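Long-range contacts in 2-dehydro-3-deoxy-d-gluconate/2-dehydro-3-deoxy-phosphogluconate aldolase (Picrophilus torridus, PDB 4UXD), which is an aldolase of the dihydrodipicolinate synthetase family, built as a (beta/alpha)8 barrel that assembles into a tetramer: residues Val29-Thr34 with Gly226-Ser231; Gly66-Phe71 with Tyr266-Ala271; Ile33-Ala38 with Glu274-Lys279. All blocks are in the same frame, centred on the assembly; numbering follows the deposited sequence.

Contact 1. Residues Val29-Thr34 with Gly226-Ser231; sequences VCPMIT and GTTNFS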
loop_
_atom_site.group_PDB
_atom_site.type_symbol
_atom_site.label_atom_id
_atom_site.label_comp_id
_atom_site.label_asym_id
_atom_site.label_seq_id
_atom_site.Cartn_x
_atom_site.Cartn_y
_atom_site.Cartn_z
ATOM N N VAL A 29 -21.681 -0.306 22.226
ATOM C CA VAL A 29 -22.483 -0.619 21.060
ATOM C C VAL A 29 -22.097 -1.996 20.554
ATOM O O VAL A 29 -20.921 -2.212 20.265
ATOM C CB VAL A 29 -22.244 0.412 19.939
ATOM C CG1 VAL A 29 -23.066 0.077 18.689
ATOM C CG2 VAL A 29 -22.530 1.802 20.432
ATOM N N CYS A 30 -23.050 -2.928 20.432
ATOM C CA CYS A 30 -22.726 -4.210 19.792
ATOM C C CYS A 30 -22.948 -4.191 18.279
ATOM O O CYS A 30 -24.080 -4.088 17.814
ATOM C CB CYS A 30 -23.528 -5.351 20.379
ATOM S SG CYS A 30 -23.250 -6.895 19.459
ATOM N N PRO A 31 -21.861 -4.303 17.498
ATOM C CA PRO A 31 -22.095 -4.499 16.068
ATOM C C PRO A 31 -22.497 -5.955 15.846
ATOM O O PRO A 31 -21.649 -6.858 15.808
ATOM C CB PRO A 31 -20.751 -4.147 15.437
ATOM C CG PRO A 31 -19.745 -4.510 16.467
ATOM C CD PRO A 31 -20.438 -4.405 17.836
ATOM N N MET A 32 -23.808 -6.168 15.758
ATOM C CA MET A 32 -24.387 -7.507 15.776
ATOM C C MET A 32 -23.949 -8.358 14.596
ATOM O O MET A 32 -23.942 -7.892 13.454
ATOM C CB MET A 32 -25.913 -7.433 15.771
ATOM C CG MET A 32 -26.522 -6.683 16.939
ATOM S SD MET A 32 -28.321 -6.578 16.815
ATOM C CE MET A 32 -28.749 -8.317 16.913
ATOM N N ILE A 33 -23.602 -9.614 14.865
ATOM C CA ILE A 33 -23.558 -10.587 13.787
ATOM C C ILE A 33 -24.985 -10.835 13.327
ATOM O O ILE A 33 -25.940 -10.613 14.069
ATOM C CB ILE A 33 -22.914 -11.924 14.203
ATOM C CG1 ILE A 33 -23.662 -12.529 15.395
ATOM C CG2 ILE A 33 -21.438 -11.724 14.526
ATOM C CD1 ILE A 33 -23.292 -13.960 15.678
ATOM N N THR A 34 -25.123 -11.300 12.099
ATOM C CA THR A 34 -26.403 -11.783 11.601
ATOM C C THR A 34 -26.423 -13.321 11.629
ATOM O O THR A 34 -25.930 -13.950 10.689
ATOM C CB THR A 34 -26.632 -11.280 10.178
ATOM O OG1 THR A 34 -26.347 -9.881 10.130
ATOM C CG2 THR A 34 -28.055 -11.538 9.725
ATOM N N GLY A 226 -17.280 -5.744 18.501
ATOM C CA GLY A 226 -17.841 -7.009 18.062
ATOM C C GLY A 226 -17.763 -8.157 19.063
ATOM O O GLY A 226 -18.582 -9.073 19.026
ATOM N N THR A 227 -16.779 -8.133 19.949
ATOM C CA THR A 227 -16.642 -9.204 20.920
ATOM C C THR A 227 -17.823 -9.271 21.898
ATOM O O THR A 227 -17.987 -10.273 22.594
ATOM C CB THR A 227 -15.351 -9.060 21.730
ATOM O OG1 THR A 227 -15.393 -7.849 22.507
ATOM C CG2 THR A 227 -14.150 -9.069 20.796
ATOM N N THR A 228 -18.645 -8.227 21.948
ATOM C CA THR A 228 -19.809 -8.239 22.829
ATOM C C THR A 228 -20.879 -9.234 22.349
ATOM O O THR A 228 -21.828 -9.508 23.066
ATOM C CB THR A 228 -20.446 -6.840 22.967
ATOM O OG1 THR A 228 -20.907 -6.379 21.689
ATOM C CG2 THR A 228 -19.438 -5.862 23.527
ATOM N N ASN A 229 -20.709 -9.784 21.151
ATOM C CA ASN A 229 -21.627 -10.790 20.650
ATOM C C ASN A 229 -21.585 -12.087 21.473
ATOM O O ASN A 229 -22.487 -12.914 21.377
ATOM C CB ASN A 229 -21.316 -11.102 19.183
ATOM C CG ASN A 229 -21.872 -10.071 18.237
ATOM O OD1 ASN A 229 -23.049 -10.115 17.884
ATOM N ND2 ASN A 229 -21.027 -9.134 17.811
ATOM N N PHE A 230 -20.535 -12.266 22.269
ATOM C CA PHE A 230 -20.342 -13.504 23.015
ATOM C C PHE A 230 -19.393 -13.328 24.197
ATOM O O PHE A 230 -18.929 -14.300 24.777
ATOM C CB PHE A 230 -19.815 -14.589 22.082
ATOM C CG PHE A 230 -18.834 -14.081 21.078
ATOM C CD1 PHE A 230 -17.513 -13.884 21.422
ATOM C CD2 PHE A 230 -19.243 -13.765 19.794
ATOM C CE1 PHE A 230 -16.620 -13.399 20.496
ATOM C CE2 PHE A 230 -18.356 -13.283 18.867
ATOM C CZ PHE A 230 -17.046 -13.099 19.213
ATOM N N SER A 231 -19.128 -12.084 24.563
ATOM C CA SER A 231 -18.258 -11.789 25.688
ATOM C C SER A 231 -18.661 -10.479 26.354
ATOM O O SER A 231 -18.922 -9.482 25.679
ATOM C CB SER A 231 -16.808 -11.728 25.229
ATOM O OG SER A 231 -15.954 -11.454 26.314
#
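The side-chain amide of Asn229 reaches the chain between Pro31 and Ile33 and is held at both ends. Asn229 ND2 donates to Pro31 O at 3.1 Å, nearly straight at 170°, and through its other hydrogen to Gly226 O at 2.7 Å. Both acceptors lie close to the amide plane, which fixes how the group is turned. Asn229 OD1 accepts from Ile33 N at 3.1 Å. The two bonds across the contact meet their carbonyl oxygens from above the plane; Gly226 O is met in plane, on a lone pair. Gly226 O also accepts Asn229 N within the 3-10 turn, to which the ND2 bond ties the side chain. The amide is sandwiched: Ile33 crosses one face obliquely, its CG1 3.5 Å from Asn229 OD1, and Cys30 SG, turned anti to its backbone N (chi1 174°), lies over the other, 3.6 Å from Asn229 ND2. Cys30 CB meets Thr228 OG1, itself hydrogen-bonded to Cys225 O. The Pro31 ring rests on Gly226, Pro31 CG being 3.4 Å from Gly226 N. Strands 27-31 and 222-224 are sheet neighbours, so this buried join lies at the C-terminal strand ends where the first and last strands of a (beta/alpha)8 barrel close the ring.

Contact 2. Residues Gly66-Phe71 with Tyr266-Ala271; sequences GSTGVF and YQFPNA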
loop_
_atom_site.group_PDB
_atom_site.type_symbol
_atom_site.label_atom_id
_atom_site.label_comp_id
_atom_site.label_asym_id
_atom_site.label_seq_id
_atom_site.Cartn_x
_atom_site.Cartn_y
_atom_site.Cartn_z
ATOM N N GLY A 66 -24.009 -3.936 10.625
ATOM C CA GLY A 66 -22.711 -3.314 10.456
ATOM C C GLY A 66 -21.817 -4.257 9.672
ATOM O O GLY A 66 -22.314 -5.244 9.086
ATOM N N SER A 67 -20.514 -3.965 9.673
ATOM C CA SER A 67 -19.521 -4.801 9.011
ATOM C C SER A 67 -19.485 -6.198 9.617
ATOM O O SER A 67 -19.391 -7.198 8.910
ATOM C CB SER A 67 -18.126 -4.168 9.101
ATOM O OG SER A 67 -18.063 -2.922 8.418
ATOM N N THR A 68 -19.547 -6.253 10.937
ATOM C CA THR A 68 -19.575 -7.508 11.655
ATOM C C THR A 68 -20.776 -8.331 11.219
ATOM O O THR A 68 -20.708 -9.565 11.175
ATOM C CB THR A 68 -19.635 -7.273 13.173
ATOM O OG1 THR A 68 -18.460 -6.577 13.590
ATOM C CG2 THR A 68 -19.727 -8.588 13.925
ATOM N N GLY A 69 -21.869 -7.641 10.886
ATOM C CA GLY A 69 -23.088 -8.293 10.432
ATOM C C GLY A 69 -23.101 -8.640 8.952
ATOM O O GLY A 69 -24.140 -9.049 8.415
ATOM N N VAL A 70 -21.934 -8.494 8.322
ATOM C CA VAL A 70 -21.716 -8.686 6.893
ATOM C C VAL A 70 -22.905 -8.257 6.026
ATOM O O VAL A 70 -23.321 -8.973 5.116
ATOM C CB VAL A 70 -21.315 -10.175 6.571
ATOM C CG1 VAL A 70 -19.908 -10.464 7.067
ATOM C CG2 VAL A 70 -22.262 -11.185 7.149
ATOM N N PHE A 71 -23.383 -7.036 6.271
ATOM C CA PHE A 71 -24.576 -6.508 5.606
ATOM C C PHE A 71 -24.549 -6.569 4.069
ATOM O O PHE A 71 -25.597 -6.799 3.474
ATOM C CB PHE A 71 -24.851 -5.047 6.064
ATOM C CG PHE A 71 -23.850 -4.038 5.564
ATOM C CD1 PHE A 71 -22.712 -3.740 6.301
ATOM C CD2 PHE A 71 -24.054 -3.383 4.362
ATOM C CE1 PHE A 71 -21.791 -2.840 5.839
ATOM C CE2 PHE A 71 -23.138 -2.477 3.900
ATOM C CZ PHE A 71 -21.990 -2.203 4.643
ATOM N N TYR A 266 -7.937 -15.292 12.074
ATOM C CA TYR A 266 -8.832 -15.830 11.059
ATOM C C TYR A 266 -9.452 -14.736 10.188
ATOM O O TYR A 266 -9.552 -13.582 10.596
ATOM C CB TYR A 266 -9.909 -16.676 11.746
ATOM C CG TYR A 266 -9.299 -17.839 12.505
ATOM C CD1 TYR A 266 -8.386 -18.689 11.878
ATOM C CD2 TYR A 266 -9.606 -18.078 13.840
ATOM C CE1 TYR A 266 -7.804 -19.748 12.551
ATOM C CE2 TYR A 266 -9.023 -19.139 14.527
ATOM C CZ TYR A 266 -8.117 -19.970 13.874
ATOM O OH TYR A 266 -7.523 -21.031 14.531
ATOM N N GLN A 267 -9.802 -15.126 8.965
ATOM C CA GLN A 267 -10.483 -14.286 7.978
ATOM C C GLN A 267 -11.729 -13.652 8.583
ATOM O O GLN A 267 -12.602 -14.362 9.091
ATOM C CB GLN A 267 -10.830 -15.147 6.752
ATOM C CG GLN A 267 -11.896 -14.623 5.780
ATOM C CD GLN A 267 -11.412 -13.486 4.898
ATOM O OE1 GLN A 267 -10.418 -13.608 4.176
ATOM N NE2 GLN A 267 -12.123 -12.368 4.951
ATOM N N PHE A 268 -11.798 -12.320 8.551
ATOM C CA PHE A 268 -12.909 -11.592 9.159
ATOM C C PHE A 268 -14.237 -11.838 8.406
ATOM O O PHE A 268 -14.247 -11.924 7.179
ATOM C CB PHE A 268 -12.579 -10.093 9.200
ATOM C CG PHE A 268 -13.630 -9.249 9.883
ATOM C CD1 PHE A 268 -14.697 -8.716 9.155
ATOM C CD2 PHE A 268 -13.559 -9.002 11.253
ATOM C CE1 PHE A 268 -15.669 -7.938 9.779
ATOM C CE2 PHE A 268 -14.519 -8.230 11.889
ATOM C CZ PHE A 268 -15.583 -7.692 11.152
ATOM N N PRO A 269 -15.365 -11.970 9.129
ATOM C CA PRO A 269 -15.627 -12.022 10.567
ATOM C C PRO A 269 -15.991 -13.431 11.010
ATOM O O PRO A 269 -16.669 -13.622 12.020
ATOM C CB PRO A 269 -16.828 -11.105 10.717
ATOM C CG PRO A 269 -17.636 -11.416 9.460
ATOM C CD PRO A 269 -16.636 -11.861 8.389
ATOM N N ASN A 270 -15.560 -14.413 10.235
ATOM C CA ASN A 270 -16.067 -15.766 10.380
ATOM C C ASN A 270 -15.915 -16.323 11.799
ATOM O O ASN A 270 -16.845 -16.940 12.319
ATOM C CB ASN A 270 -15.380 -16.652 9.358
ATOM C CG ASN A 270 -15.707 -16.234 7.933
ATOM O OD1 ASN A 270 -16.879 -16.074 7.589
ATOM N ND2 ASN A 270 -14.674 -16.021 7.106
ATOM N N ALA A 271 -14.775 -16.057 12.433
ATOM C CA ALA A 271 -14.507 -16.533 13.787
ATOM C C ALA A 271 -15.553 -16.045 14.794
ATOM O O ALA A 271 -15.858 -16.753 15.755
ATOM C CB ALA A 271 -13.124 -16.102 14.234
#
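Thr68 and Pro269 bring the two backbones nearest, with the CA atoms of Thr68 and Pro269 6.1 Å apart. On one side the chain makes a type I turn from Ser67 to Val70, closed by Val70 N to Ser67 O, and Val70 then takes left-handed helical angles (35°/50°). On the other, a cis peptide bond joins Phe268 to Pro269 just ahead of helix 270-279, and Asn270 N bonds back to Gln267 O. This cis link folds the proline over its neighbour: Pro269 CB stands 3.4 Å above the centre of the Phe268 ring. The ring presents its edge to the turn. Phe268 CE1 lies 3.9 Å from Ser67 O and its CZ is 3.9 Å from Thr68 OG1, both near the ring plane, and the Thr68 side chain crosses Phe268 at about a right angle. Beside this, a chi1 of -71° brings Val70 CG1 to the proline ring, 3.4 Å from Pro269 CG. Thr68 O lies near the same carbon and accepts from Tyr273 OH of helix 270-279. Gln267 NE2 bonds to the carbonyl of the next residue, Phe268 O, at 3.1 Å, in the carbonyl plane; in the second subunit NE2 also meets Lys130 O, and OE1 meets Asn132 N. Ser67 OG meets Tyr154 OH and also Tyr128 OH of the second subunit, a grouping of three hydroxyls that resembles the one at the active site of family relatives. Across the contact itself the chemistry is packing: proline against valine, and an aromatic edge facing two oxygens at a distance that makes any C-H...O attraction weak at best. The polar groups of Ser67 and Gln267 are bonded largely to the second subunit, besides Tyr154 and Phe268 O of their own chain.

Contact 3. Residues Ile33-Ala38 with Glu274-Lys279; sequences ITPLDA and EYFYKK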
loop_
_atom_site.group_PDB
_atom_site.type_symbol
_atom_site.label_atom_id
_atom_site.label_comp_id
_atom_site.label_asym_id
_atom_site.label_seq_id
_atom_site.Cartn_x
_atom_site.Cartn_y
_atom_site.Cartn_z
ATOM N N ILE A 33 -23.602 -9.614 14.865
ATOM C CA ILE A 33 -23.558 -10.587 13.787
ATOM C C ILE A 33 -24.985 -10.835 13.327
ATOM O O ILE A 33 -25.940 -10.613 14.069
ATOM C CB ILE A 33 -22.914 -11.924 14.203
ATOM C CG1 ILE A 33 -23.662 -12.529 15.395
ATOM C CG2 ILE A 33 -21.438 -11.724 14.526
ATOM C CD1 ILE A 33 -23.292 -13.960 15.678
ATOM N N THR A 34 -25.123 -11.300 12.099
ATOM C CA THR A 34 -26.403 -11.783 11.601
ATOM C C THR A 34 -26.423 -13.321 11.629
ATOM O O THR A 34 -25.930 -13.950 10.689
ATOM C CB THR A 34 -26.632 -11.280 10.178
ATOM O OG1 THR A 34 -26.347 -9.881 10.130
ATOM C CG2 THR A 34 -28.055 -11.538 9.725
ATOM N N PRO A 35 -26.978 -13.933 12.700
ATOM C CA PRO A 35 -26.909 -15.399 12.811
ATOM C C PRO A 35 -27.519 -16.121 11.607
ATOM O O PRO A 35 -28.543 -15.668 11.090
ATOM C CB PRO A 35 -27.702 -15.694 14.089
ATOM C CG PRO A 35 -27.624 -14.449 14.883
ATOM C CD PRO A 35 -27.666 -13.341 13.858
ATOM N N LEU A 36 -26.873 -17.201 11.164
ATOM C CA LEU A 36 -27.306 -17.950 9.987
ATOM C C LEU A 36 -27.524 -19.445 10.269
ATOM O O LEU A 36 -26.804 -20.073 11.060
ATOM C CB LEU A 36 -26.286 -17.811 8.849
ATOM C CG LEU A 36 -25.846 -16.417 8.386
ATOM C CD1 LEU A 36 -24.696 -16.555 7.376
ATOM C CD2 LEU A 36 -27.013 -15.622 7.784
ATOM N N ASP A 37 -28.517 -20.009 9.590
ATOM C CA ASP A 37 -28.789 -21.432 9.677
ATOM C C ASP A 37 -27.770 -22.216 8.852
ATOM O O ASP A 37 -26.888 -21.635 8.236
ATOM C CB ASP A 37 -30.222 -21.734 9.214
ATOM C CG ASP A 37 -30.479 -21.359 7.751
ATOM O OD1 ASP A 37 -29.579 -21.489 6.897
ATOM O OD2 ASP A 37 -31.617 -20.948 7.445
ATOM N N ALA A 38 -27.908 -23.533 8.822
ATOM C CA ALA A 38 -27.050 -24.377 7.999
ATOM C C ALA A 38 -27.133 -24.061 6.492
ATOM O O ALA A 38 -26.313 -24.550 5.722
ATOM C CB ALA A 38 -27.390 -25.846 8.242
ATOM N N GLU A 274 -18.517 -18.501 14.435
ATOM C CA GLU A 274 -18.276 -19.771 15.101
ATOM C C GLU A 274 -18.354 -19.596 16.618
ATOM O O GLU A 274 -18.983 -20.391 17.323
ATOM C CB GLU A 274 -16.915 -20.341 14.707
ATOM C CG GLU A 274 -16.656 -21.735 15.247
ATOM C CD GLU A 274 -15.435 -22.395 14.618
ATOM O OE1 GLU A 274 -14.931 -21.859 13.606
ATOM O OE2 GLU A 274 -14.972 -23.439 15.136
ATOM N N TYR A 275 -17.734 -18.532 17.113
ATOM C CA TYR A 275 -17.606 -18.335 18.542
ATOM C C TYR A 275 -18.985 -18.197 19.144
ATOM O O TYR A 275 -19.252 -18.698 20.235
ATOM C CB TYR A 275 -16.750 -17.107 18.844
ATOM C CG TYR A 275 -16.096 -17.128 20.204
ATOM C CD1 TYR A 275 -16.854 -17.016 21.362
ATOM C CD2 TYR A 275 -14.721 -17.246 20.332
ATOM C CE1 TYR A 275 -16.260 -17.030 22.611
ATOM C CE2 TYR A 275 -14.117 -17.261 21.577
ATOM C CZ TYR A 275 -14.889 -17.151 22.716
ATOM O OH TYR A 275 -14.294 -17.166 23.961
ATOM N N PHE A 276 -19.868 -17.528 18.416
ATOM C CA PHE A 276 -21.245 -17.372 18.855
ATOM C C PHE A 276 -22.013 -18.695 18.765
ATOM O O PHE A 276 -22.864 -18.997 19.602
ATOM C CB PHE A 276 -21.959 -16.314 18.023
ATOM C CG PHE A 276 -23.416 -16.213 18.334
ATOM C CD1 PHE A 276 -23.847 -15.501 19.442
ATOM C CD2 PHE A 276 -24.360 -16.862 17.539
ATOM C CE1 PHE A 276 -25.201 -15.415 19.739
ATOM C CE2 PHE A 276 -25.712 -16.779 17.838
ATOM C CZ PHE A 276 -26.131 -16.061 18.937
ATOM N N TYR A 277 -21.715 -19.474 17.738
ATOM C CA TYR A 277 -22.440 -20.696 17.486
ATOM C C TYR A 277 -22.114 -21.736 18.552
ATOM O O TYR A 277 -23.010 -22.375 19.105
ATOM C CB TYR A 277 -22.106 -21.236 16.095
ATOM C CG TYR A 277 -22.657 -20.426 14.937
ATOM C CD1 TYR A 277 -23.778 -19.624 15.082
ATOM C CD2 TYR A 277 -22.049 -20.472 13.691
ATOM C CE1 TYR A 277 -24.278 -18.895 14.022
ATOM C CE2 TYR A 277 -22.541 -19.755 12.631
ATOM C CZ TYR A 277 -23.653 -18.962 12.798
ATOM O OH TYR A 277 -24.142 -18.244 11.724
ATOM N N LYS A 278 -20.827 -21.894 18.832
ATOM C CA LYS A 278 -20.363 -22.867 19.802
ATOM C C LYS A 278 -20.847 -22.529 21.208
ATOM O O LYS A 278 -21.199 -23.421 21.983
ATOM C CB LYS A 278 -18.832 -22.951 19.782
ATOM C CG LYS A 278 -18.252 -23.748 18.607
ATOM C CD LYS A 278 -16.763 -24.030 18.804
ATOM C CE LYS A 278 -16.209 -25.042 17.791
ATOM N NZ LYS A 278 -16.607 -26.460 18.074
ATOM N N LYS A 279 -20.872 -21.239 21.526
ATOM C CA LYS A 279 -21.192 -20.794 22.869
ATOM C C LYS A 279 -22.636 -21.113 23.226
ATOM O O LYS A 279 -22.931 -21.560 24.334
ATOM C CB LYS A 279 -20.945 -19.293 23.020
ATOM C CG LYS A 279 -21.733 -18.689 24.169
ATOM C CD LYS A 279 -21.069 -17.502 24.805
ATOM C CE LYS A 279 -21.274 -17.542 26.314
ATOM N NZ LYS A 279 -21.562 -16.209 26.893
#
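Ile33 begins the contact, its CD1 lying 3.5 Å from Phe276 CG and close to Phe276 CB as well. Its CG1 sits between backbone N and carbonyl carbon (chi1 57°), and the chain then runs on extended, which carries the terminal methyl to the base of the phenyl ring; the two side chains meet at a slant. Past Thr34, whose backbone N bonds to Tyr273 OH of the same helix, Pro35 brings CG to 4.2 Å from Phe276 CE2, a looser touch at the far part of the ring. Leu36 completes the contact through its backbone: Leu36 N donates to Tyr277 OH at 3.0 Å, bent to 152°, and Leu36 CB lies 3.6 Å from that same oxygen. Tyr277 CG is anti to the carbonyl carbon (chi1 -70°), which sends the ring toward the loop, where its OH reaches Leu36 N. The hydroxyl also bonds to Gly285 O, and Leu36 has a backbone bond to Gly285. One buried phenol oxygen thus accepts from the loop and is bonded onward to the segment after the helix, satisfying polar backbone groups, while Phe276 supplies the apolar surface for Ile33 and Pro35.

In the fold
From the N terminus, strand 27-31 opens contact 1, and the loop after it opens contact 3; the two share Ile33 and Thr34 but close at different places. Contact 2 starts at the loop after strand 61-63. Contact 1 closes first, at 226-231. Because 66-71 lies inside that loop but meets 266-271 beyond it, contacts 1 and 2 cross. Contact 3 closes last, at 274-279, and so encloses contact 2. Thr34 OG1 probably bonds to Gly69 O, and Ile33 packs on Thr68. Contact 1 joins the loops after strands 27-31 and 222-224; contacts 2 and 3 attach those after 61-63 and 27-31 to helix 270-279, contact 2 through the turn leading into it, contact 3 through its later turns.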